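PDB 5KF0: aldehyde dehydrogenase from Burkholderia vietnamiensis, which probably oxidises aldehydes to the corresponding carboxylic acids with a nicotinamide dinucleotide cofactor, and is captured here with bound NADPH. Local coordinates for residues 59-64 against 179-184; 132-137 against 479-484; 172-177 against 468-473. One frame throughout, in Å; residues are numbered along the deposited sequence.

Contacts 1 and 3 are neighbours, their centres 13 Å apart, because helix 164-178 supplies one side of contact 3 and its end leads into strand 182-185 of contact 1. They also touch, through the end of that helix and through Phe182, which packs on Val172 and Ala175. Contact 2 stands apart, its nearest atoms about 16 Å from contact 1 and about 13 Å from contact 3. Chain continuity relates it to contact 3, since helix 467-473 runs on to strand 475-483. In contact 3, the side chain of Ala470 lies about 11 Å from the bound NADPH.

Contact 1: residues 59-64 against 179-184; sequences VDAVKP and GCPFVL
Val62 and Pro181 are the residues with the nearest CA atoms, 6.3 Å apart, where helix 48-60 gives way to helix 62-67 and faces the loop that leads into strand 182-185. The side-chain contact converges on one atom, CG of Pro181, at the far corner of the pyrrolidine ring. Ala61 meets it with its methyl, CB to Pro181 CG 4.0 Å, while the backbone C of Ala61 comes slightly nearer to that same CG, at 3.8 Å. Val62 adds one branch: with chi1 at 166°, CG1 lies anti to the backbone N and CG2 beside it, and this CG2 is the methyl that reaches Pro181 CG, also at 4.0 Å. The valine side chain and the proline ring cross at about a right angle, so the ring is met by a methyl end instead of lying alongside the branch. No direct hydrogen bond joins the segments, but a water spans the gap, donating to Val62 O and to Gly179 O, each 2.8 Å from the water oxygen, and so uses both its protons on carbonyls. Gly179 has a positive phi of 90° and is the C-prime residue of a Schellman motif closing helix 164-178, with Cys180 N bonded to Ala175 O and Gly179 N to Leu176 O. Val62 also packs on Pro154, just ahead of strand 155-158. Strands 155-158 and 182-185 are parallel neighbours joined through helix 164-178, so the contact sits at the turn of a beta-alpha-beta crossover, consistent with the Rossmann-like cofactor-binding domain of aldehyde dehydrogenases.

Contact 2: residues 132-137 against 479-484; sequences LNLEIS and LMVVRR
Two pairs of aliphatic side chains, Leu132 with Leu479 and Leu134 with Val481, carry this contact, and each pair meets by one methyl from each partner. In the first, CD1 of Leu132 stands 4.2 Å from CD1 of Leu479. In the second, CD1 of Leu134 lies 4.1 Å from CG1 of Val481. These are contacts between terminal methyls; the side chains of both pairs also cross obliquely. A chi1 of -59° places CG of Leu134 beside its own backbone N, and CD1 continues from there to the valine methyl. The backbones remain well separated, 8.8 Å between CA of Leu134 and CA of Val481, and no hydrogen bond links the segments; the contact is purely apolar and all four side chains are buried. Beyond Leu134 the chain bends through an inverse gamma turn centred on Glu135, with a weak Ile136 N to Leu134 O bond of 2.8 Å. In the fold, strands 129-133 and 475-483 are the outer strands of an antiparallel three-stranded sheet, separated by strand 143-151, on which Leu132 touches Thr147 and Val481 touches Tyr143. Residues Leu479 to Val482 also pair in parallel with a strand of the second subunit, carrying the sheet across the interface, as in the oligomerisation arm of this family.

Contact 3: residues 172-177 against 468-473; sequences VAPALA and RYAIED
Where Ala470 and Ile471 face Pro174, the flat groups of their helix, the Arg468 guanidinium and the Tyr469 ring, lie away from the contact and are turned to each other. The Tyr469 OH sits 3.3 Å above one face of the guanidinium of Arg468, offset toward its rim, and CB of Arg468 lies 3.9 Å above the centre of one face of the Tyr469 ring. NH2 of Arg468 forms a salt bridge with Glu130 of the second subunit, and both side chains pack on Leu132 of that subunit, so this face of helix 467-473 meets other subunits. The inward side is aliphatic. CB of Ala470 meets the CB-CG edge of the Pro174 ring, nearly in its plane, 3.5 Å from Pro174 CG and 3.6 Å from Pro174 CB, a tight fit. Ile471 works with two atoms of one branch: CG1 lies 4.0 Å from Pro174 CB, and the extended chain beyond it (chi2 174°) carries CD1 to 4.0 Å from Ala177 CB, one turn further along the other helix. The axes of segments 172-177 and 468-473 approach to 8.7 Å, with a signed crossing angle of -59°, a separation that suits the small alanines and the compact proline. Pro174 has no N-H to give to the preceding turn, and helix 164-178 is kinked there. With no hydrogen bond or ion pair between the segments and all four touching residues buried, the chemistry implies that the direct contact between the two segments is apolar and depends on fit.

Contact 1: residues 59-64 against 179-184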
loop_
_atom_site.group_PDB
_atom_site.type_symbol
_atom_site.label_atom_id
_atom_site.label_comp_id
_atom_site.label_asym_id
_atom_site.label_seq_id
_atom_site.Cartn_x
_atom_site.Cartn_y
_atom_site.Cartn_z
ATOM N N VAL A 59 -31.363 7.778 -6.070
ATOM C CA VAL A 59 -31.016 8.938 -5.252
ATOM C C VAL A 59 -31.477 8.722 -3.821
ATOM O O VAL A 59 -30.722 8.958 -2.870
ATOM C CB VAL A 59 -31.609 10.229 -5.855
ATOM C CG1 VAL A 59 -31.490 11.402 -4.873
ATOM C CG2 VAL A 59 -30.905 10.581 -7.161
ATOM N N ASP A 60 -32.706 8.232 -3.647
ATOM C CA ASP A 60 -33.237 8.022 -2.307
ATOM C C ASP A 60 -32.496 6.923 -1.560
ATOM O O ASP A 60 -32.498 6.935 -0.323
ATOM C CB ASP A 60 -34.732 7.704 -2.369
ATOM C CG ASP A 60 -35.565 8.909 -2.781
ATOM O OD1 ASP A 60 -35.044 10.044 -2.690
ATOM O OD2 ASP A 60 -36.732 8.723 -3.186
ATOM N N ALA A 61 -31.852 5.996 -2.273
ATOM C CA ALA A 61 -31.110 4.900 -1.658
ATOM C C ALA A 61 -29.667 5.249 -1.312
ATOM O O ALA A 61 -28.972 4.406 -0.741
ATOM C CB ALA A 61 -31.113 3.671 -2.580
ATOM N N VAL A 62 -29.192 6.452 -1.648
ATOM C CA VAL A 62 -27.780 6.787 -1.448
ATOM C C VAL A 62 -27.386 6.671 0.024
ATOM O O VAL A 62 -26.399 6.012 0.371
ATOM C CB VAL A 62 -27.483 8.186 -2.011
ATOM C CG1 VAL A 62 -26.124 8.679 -1.516
ATOM C CG2 VAL A 62 -27.508 8.120 -3.537
ATOM N N LYS A 63 -28.139 7.320 0.913
ATOM C CA LYS A 63 -27.752 7.286 2.324
ATOM C C LYS A 63 -27.915 5.887 2.913
ATOM O O LYS A 63 -26.975 5.404 3.570
ATOM C CB LYS A 63 -28.525 8.354 3.106
ATOM C CG LYS A 63 -28.124 8.458 4.572
ATOM C CD LYS A 63 -28.667 9.754 5.179
ATOM C CE LYS A 63 -29.058 9.578 6.638
ATOM N NZ LYS A 63 -27.871 9.392 7.512
ATOM N N PRO A 64 -29.021 5.167 2.690
ATOM C CA PRO A 64 -29.101 3.798 3.225
ATOM C C PRO A 64 -27.990 2.880 2.729
ATOM O O PRO A 64 -27.462 2.070 3.506
ATOM C CB PRO A 64 -30.483 3.330 2.749
ATOM C CG PRO A 64 -31.275 4.586 2.631
ATOM C CD PRO A 64 -30.317 5.614 2.135
ATOM N N GLY A 179 -20.902 0.340 -2.065
ATOM C CA GLY A 179 -22.057 0.976 -1.466
ATOM C C GLY A 179 -22.793 1.955 -2.352
ATOM O O GLY A 179 -23.425 2.883 -1.836
ATOM N N CYS A 180 -22.760 1.762 -3.695
ATOM C CA CYS A 180 -23.422 2.652 -4.653
ATOM C C CYS A 180 -24.727 2.053 -5.132
ATOM O O CYS A 180 -24.729 0.906 -5.610
ATOM C CB CYS A 180 -22.545 2.886 -5.877
ATOM S SG CYS A 180 -21.063 3.825 -5.602
ATOM N N PRO A 181 -25.834 2.793 -5.080
ATOM C CA PRO A 181 -27.004 2.412 -5.876
ATOM C C PRO A 181 -26.656 2.495 -7.356
ATOM O O PRO A 181 -25.830 3.314 -7.775
ATOM C CB PRO A 181 -28.057 3.467 -5.498
ATOM C CG PRO A 181 -27.490 4.200 -4.291
ATOM C CD PRO A 181 -26.002 4.116 -4.461
ATOM N N PHE A 182 -27.297 1.646 -8.161
ATOM C CA PHE A 182 -26.985 1.653 -9.585
ATOM C C PHE A 182 -28.223 1.307 -10.400
ATOM O O PHE A 182 -29.145 0.635 -9.925
ATOM C CB PHE A 182 -25.850 0.670 -9.928
ATOM C CG PHE A 182 -26.220 -0.773 -9.734
ATOM C CD1 PHE A 182 -26.834 -1.490 -10.762
ATOM C CD2 PHE A 182 -25.966 -1.414 -8.521
ATOM C CE1 PHE A 182 -27.188 -2.825 -10.590
ATOM C CE2 PHE A 182 -26.314 -2.755 -8.333
ATOM C CZ PHE A 182 -26.934 -3.458 -9.366
ATOM N N VAL A 183 -28.199 1.731 -11.660
ATOM C CA VAL A 183 -29.196 1.358 -12.654
ATOM C C VAL A 183 -28.428 0.757 -13.823
ATOM O O VAL A 183 -27.583 1.434 -14.418
ATOM C CB VAL A 183 -30.035 2.562 -13.120
ATOM C CG1 VAL A 183 -31.133 2.095 -14.093
ATOM C CG2 VAL A 183 -30.674 3.300 -11.912
ATOM N N LEU A 184 -28.707 -0.509 -14.137
ATOM C CA LEU A 184 -28.010 -1.243 -15.190
ATOM C C LEU A 184 -28.921 -1.395 -16.401
ATOM O O LEU A 184 -30.065 -1.842 -16.269
ATOM C CB LEU A 184 -27.579 -2.631 -14.696
ATOM C CG LEU A 184 -27.063 -3.614 -15.769
ATOM C CD1 LEU A 184 -25.748 -3.129 -16.385
ATOM C CD2 LEU A 184 -26.898 -5.031 -15.195
HETATM O O HOH W 1 -24.353 5.551 -1.534
#

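Contact 2: residues 132-137 against 479-484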
loop_
_atom_site.group_PDB
_atom_site.type_symbol
_atom_site.label_atom_id
_atom_site.label_comp_id
_atom_site.label_asym_id
_atom_site.label_seq_id
_atom_site.Cartn_x
_atom_site.Cartn_y
_atom_site.Cartn_z
ATOM N N LEU A 132 -2.273 9.895 7.079
ATOM C CA LEU A 132 -1.233 10.593 6.332
ATOM C C LEU A 132 -0.418 11.520 7.229
ATOM O O LEU A 132 -0.982 12.340 7.960
ATOM C CB LEU A 132 -1.864 11.415 5.207
ATOM C CG LEU A 132 -2.699 10.660 4.184
ATOM C CD1 LEU A 132 -3.470 11.662 3.322
ATOM C CD2 LEU A 132 -1.817 9.744 3.322
ATOM N N ASN A 133 0.910 11.425 7.139
ATOM C CA ASN A 133 1.724 12.480 7.733
ATOM C C ASN A 133 1.529 13.754 6.931
ATOM O O ASN A 133 1.779 13.773 5.721
ATOM C CB ASN A 133 3.209 12.143 7.767
ATOM C CG ASN A 133 4.023 13.327 8.265
ATOM O OD1 ASN A 133 3.799 13.816 9.382
ATOM N ND2 ASN A 133 4.927 13.837 7.421
ATOM N N LEU A 134 1.083 14.808 7.609
ATOM C CA LEU A 134 0.964 16.123 7.008
ATOM C C LEU A 134 2.005 17.096 7.529
ATOM O O LEU A 134 2.103 18.211 7.006
ATOM C CB LEU A 134 -0.443 16.700 7.257
ATOM C CG LEU A 134 -1.615 15.872 6.711
ATOM C CD1 LEU A 134 -2.915 16.646 6.894
ATOM C CD2 LEU A 134 -1.433 15.518 5.230
ATOM N N GLU A 135 2.806 16.701 8.523
ATOM C CA GLU A 135 3.825 17.595 9.070
ATOM C C GLU A 135 5.057 17.579 8.160
ATOM O O GLU A 135 6.111 17.020 8.473
ATOM C CB GLU A 135 4.175 17.207 10.503
ATOM C CG GLU A 135 3.000 17.216 11.455
ATOM C CD GLU A 135 3.447 17.052 12.905
ATOM O OE1 GLU A 135 4.222 16.118 13.196
ATOM O OE2 GLU A 135 3.042 17.862 13.753
ATOM N N ILE A 136 4.901 18.208 6.990
ATOM C CA ILE A 136 5.998 18.334 6.032
ATOM C C ILE A 136 6.711 19.674 6.140
ATOM O O ILE A 136 7.734 19.879 5.464
ATOM C CB ILE A 136 5.525 18.122 4.578
ATOM C CG1 ILE A 136 4.526 19.212 4.155
ATOM C CG2 ILE A 136 4.917 16.745 4.394
ATOM C CD1 ILE A 136 4.214 19.219 2.654
ATOM N N SER A 137 6.212 20.587 6.968
ATOM C CA SER A 137 6.796 21.907 7.156
ATOM C C SER A 137 6.192 22.489 8.420
ATOM O O SER A 137 5.169 22.011 8.907
ATOM C CB SER A 137 6.519 22.823 5.960
ATOM O OG SER A 137 5.148 23.182 5.939
ATOM N N LEU A 479 -11.152 13.286 2.726
ATOM C CA LEU A 479 -10.082 13.545 3.673
ATOM C C LEU A 479 -10.651 14.196 4.921
ATOM O O LEU A 479 -11.496 15.088 4.831
ATOM C CB LEU A 479 -9.047 14.473 3.031
ATOM C CG LEU A 479 -7.898 14.970 3.909
ATOM C CD1 LEU A 479 -6.957 13.803 4.240
ATOM C CD2 LEU A 479 -7.167 16.103 3.167
ATOM N N MET A 480 -10.190 13.748 6.085
ATOM C CA MET A 480 -10.397 14.474 7.329
ATOM C C MET A 480 -9.034 14.944 7.814
ATOM O O MET A 480 -8.147 14.119 8.073
ATOM C CB MET A 480 -11.085 13.612 8.395
ATOM C CG MET A 480 -11.280 14.369 9.706
ATOM S SD MET A 480 -12.193 13.411 10.945
ATOM C CE MET A 480 -11.079 12.027 11.078
ATOM N N VAL A 481 -8.870 16.260 7.934
ATOM C CA VAL A 481 -7.674 16.863 8.515
ATOM C C VAL A 481 -8.000 17.217 9.954
ATOM O O VAL A 481 -8.953 17.959 10.207
ATOM C CB VAL A 481 -7.247 18.120 7.740
ATOM C CG1 VAL A 481 -6.036 18.779 8.414
ATOM C CG2 VAL A 481 -6.959 17.773 6.278
ATOM N N VAL A 482 -7.221 16.709 10.905
ATOM C CA VAL A 482 -7.421 17.037 12.312
ATOM C C VAL A 482 -6.266 17.917 12.769
ATOM O O VAL A 482 -5.097 17.528 12.643
ATOM C CB VAL A 482 -7.516 15.773 13.174
ATOM C CG1 VAL A 482 -7.666 16.153 14.647
ATOM C CG2 VAL A 482 -8.691 14.910 12.705
ATOM N N ARG A 483 -6.579 19.086 13.321
ATOM C CA ARG A 483 -5.540 19.950 13.872
ATOM C C ARG A 483 -5.489 19.786 15.382
ATOM O O ARG A 483 -6.510 19.928 16.064
ATOM C CB ARG A 483 -5.757 21.428 13.542
ATOM C CG ARG A 483 -4.520 22.252 13.950
ATOM C CD ARG A 483 -4.719 23.755 13.858
ATOM N NE ARG A 483 -3.417 24.436 13.856
ATOM C CZ ARG A 483 -3.234 25.736 13.633
ATOM N NH1 ARG A 483 -4.269 26.545 13.417
ATOM N NH2 ARG A 483 -2.003 26.233 13.620
ATOM N N ARG A 484 -4.295 19.502 15.894
ATOM C CA ARG A 484 -4.007 19.543 17.320
ATOM C C ARG A 484 -3.146 20.766 17.596
ATOM O O ARG A 484 -2.166 21.016 16.880
ATOM C CB ARG A 484 -3.286 18.272 17.753
ATOM C CG ARG A 484 -4.101 17.030 17.503
ATOM C CD ARG A 484 -3.306 15.796 17.831
ATOM N NE ARG A 484 -3.052 15.682 19.265
ATOM C CZ ARG A 484 -2.226 14.784 19.787
ATOM N NH1 ARG A 484 -1.584 13.945 18.983
ATOM N NH2 ARG A 484 -2.038 14.723 21.100
#

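Contact 3: residues 172-177 against 468-473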
loop_
_atom_site.group_PDB
_atom_site.type_symbol
_atom_site.label_atom_id
_atom_site.label_comp_id
_atom_site.label_asym_id
_atom_site.label_seq_id
_atom_site.Cartn_x
_atom_site.Cartn_y
_atom_site.Cartn_z
ATOM N N VAL A 172 -21.732 -4.310 -11.427
ATOM C CA VAL A 172 -22.665 -4.568 -10.329
ATOM C C VAL A 172 -21.918 -4.952 -9.059
ATOM O O VAL A 172 -22.208 -4.439 -7.970
ATOM C CB VAL A 172 -23.660 -5.668 -10.738
ATOM C CG1 VAL A 172 -24.473 -6.146 -9.533
ATOM C CG2 VAL A 172 -24.578 -5.167 -11.853
ATOM N N ALA A 173 -20.994 -5.918 -9.162
ATOM C CA ALA A 173 -20.371 -6.437 -7.947
ATOM C C ALA A 173 -19.538 -5.376 -7.235
ATOM O O ALA A 173 -19.671 -5.242 -6.004
ATOM C CB ALA A 173 -19.550 -7.691 -8.269
ATOM N N PRO A 174 -18.696 -4.594 -7.914
ATOM C CA PRO A 174 -17.980 -3.515 -7.202
ATOM C C PRO A 174 -18.905 -2.430 -6.691
ATOM O O PRO A 174 -18.632 -1.847 -5.630
ATOM C CB PRO A 174 -17.005 -2.958 -8.246
ATOM C CG PRO A 174 -17.129 -3.805 -9.455
ATOM C CD PRO A 174 -18.279 -4.731 -9.325
ATOM N N ALA A 175 -19.997 -2.140 -7.403
ATOM C CA ALA A 175 -20.936 -1.145 -6.906
ATOM C C ALA A 175 -21.502 -1.568 -5.561
ATOM O O ALA A 175 -21.610 -0.748 -4.641
ATOM C CB ALA A 175 -22.064 -0.927 -7.918
ATOM N N LEU A 176 -21.864 -2.850 -5.424
ATOM C CA LEU A 176 -22.375 -3.341 -4.142
ATOM C C LEU A 176 -21.294 -3.299 -3.068
ATOM O O LEU A 176 -21.559 -2.902 -1.921
ATOM C CB LEU A 176 -22.912 -4.765 -4.309
ATOM C CG LEU A 176 -24.137 -4.879 -5.225
ATOM C CD1 LEU A 176 -24.360 -6.329 -5.632
ATOM C CD2 LEU A 176 -25.372 -4.331 -4.528
ATOM N N ALA A 177 -20.062 -3.687 -3.429
ATOM C CA ALA A 177 -18.954 -3.623 -2.482
ATOM C C ALA A 177 -18.712 -2.195 -2.022
ATOM O O ALA A 177 -18.420 -1.955 -0.841
ATOM C CB ALA A 177 -17.680 -4.185 -3.122
ATOM N N ARG A 468 -10.897 -4.075 -7.562
ATOM C CA ARG A 468 -10.250 -2.978 -6.835
ATOM C C ARG A 468 -10.345 -1.662 -7.591
ATOM O O ARG A 468 -10.545 -0.597 -6.989
ATOM C CB ARG A 468 -8.771 -3.294 -6.590
ATOM C CG ARG A 468 -8.505 -4.344 -5.543
ATOM C CD ARG A 468 -7.018 -4.689 -5.519
ATOM N NE ARG A 468 -6.194 -3.482 -5.485
ATOM C CZ ARG A 468 -4.874 -3.475 -5.670
ATOM N NH1 ARG A 468 -4.231 -4.613 -5.895
ATOM N NH2 ARG A 468 -4.202 -2.337 -5.632
ATOM N N TYR A 469 -10.173 -1.712 -8.911
ATOM C CA TYR A 469 -10.066 -0.504 -9.717
ATOM C C TYR A 469 -11.440 0.084 -9.981
ATOM O O TYR A 469 -11.598 1.309 -9.983
ATOM C CB TYR A 469 -9.276 -0.855 -10.994
ATOM C CG TYR A 469 -8.103 -1.709 -10.566
ATOM C CD1 TYR A 469 -8.123 -3.096 -10.713
ATOM C CD2 TYR A 469 -7.020 -1.140 -9.905
ATOM C CE1 TYR A 469 -7.080 -3.885 -10.237
ATOM C CE2 TYR A 469 -5.985 -1.920 -9.428
ATOM C CZ TYR A 469 -6.012 -3.276 -9.604
ATOM O OH TYR A 469 -4.974 -4.041 -9.126
ATOM N N ALA A 470 -12.448 -0.776 -10.131
ATOM C CA ALA A 470 -13.820 -0.295 -10.223
ATOM C C ALA A 470 -14.268 0.371 -8.921
ATOM O O ALA A 470 -14.934 1.412 -8.953
ATOM C CB ALA A 470 -14.735 -1.457 -10.599
ATOM N N ILE A 471 -13.909 -0.208 -7.771
ATOM C CA ILE A 471 -14.245 0.408 -6.483
ATOM C C ILE A 471 -13.649 1.809 -6.388
ATOM O O ILE A 471 -14.300 2.737 -5.895
ATOM C CB ILE A 471 -13.777 -0.489 -5.318
ATOM C CG1 ILE A 471 -14.655 -1.736 -5.223
ATOM C CG2 ILE A 471 -13.821 0.280 -3.983
ATOM C CD1 ILE A 471 -14.153 -2.752 -4.179
ATOM N N GLU A 472 -12.410 1.986 -6.862
ATOM C CA GLU A 472 -11.806 3.317 -6.844
ATOM C C GLU A 472 -12.634 4.311 -7.648
ATOM O O GLU A 472 -12.866 5.444 -7.204
ATOM C CB GLU A 472 -10.369 3.262 -7.375
ATOM C CG GLU A 472 -9.646 4.579 -7.199
ATOM C CD GLU A 472 -8.260 4.606 -7.794
ATOM O OE1 GLU A 472 -7.864 3.623 -8.457
ATOM O OE2 GLU A 472 -7.566 5.628 -7.594
ATOM N N ASP A 473 -13.102 3.909 -8.838
ATOM C CA ASP A 473 -13.889 4.834 -9.648
ATOM C C ASP A 473 -15.273 5.079 -9.062
ATOM O O ASP A 473 -15.862 6.140 -9.300
ATOM C CB ASP A 473 -14.028 4.308 -11.079
ATOM C CG ASP A 473 -12.768 4.501 -11.891
ATOM O OD1 ASP A 473 -12.003 5.438 -11.592
ATOM O OD2 ASP A 473 -12.542 3.715 -12.825
#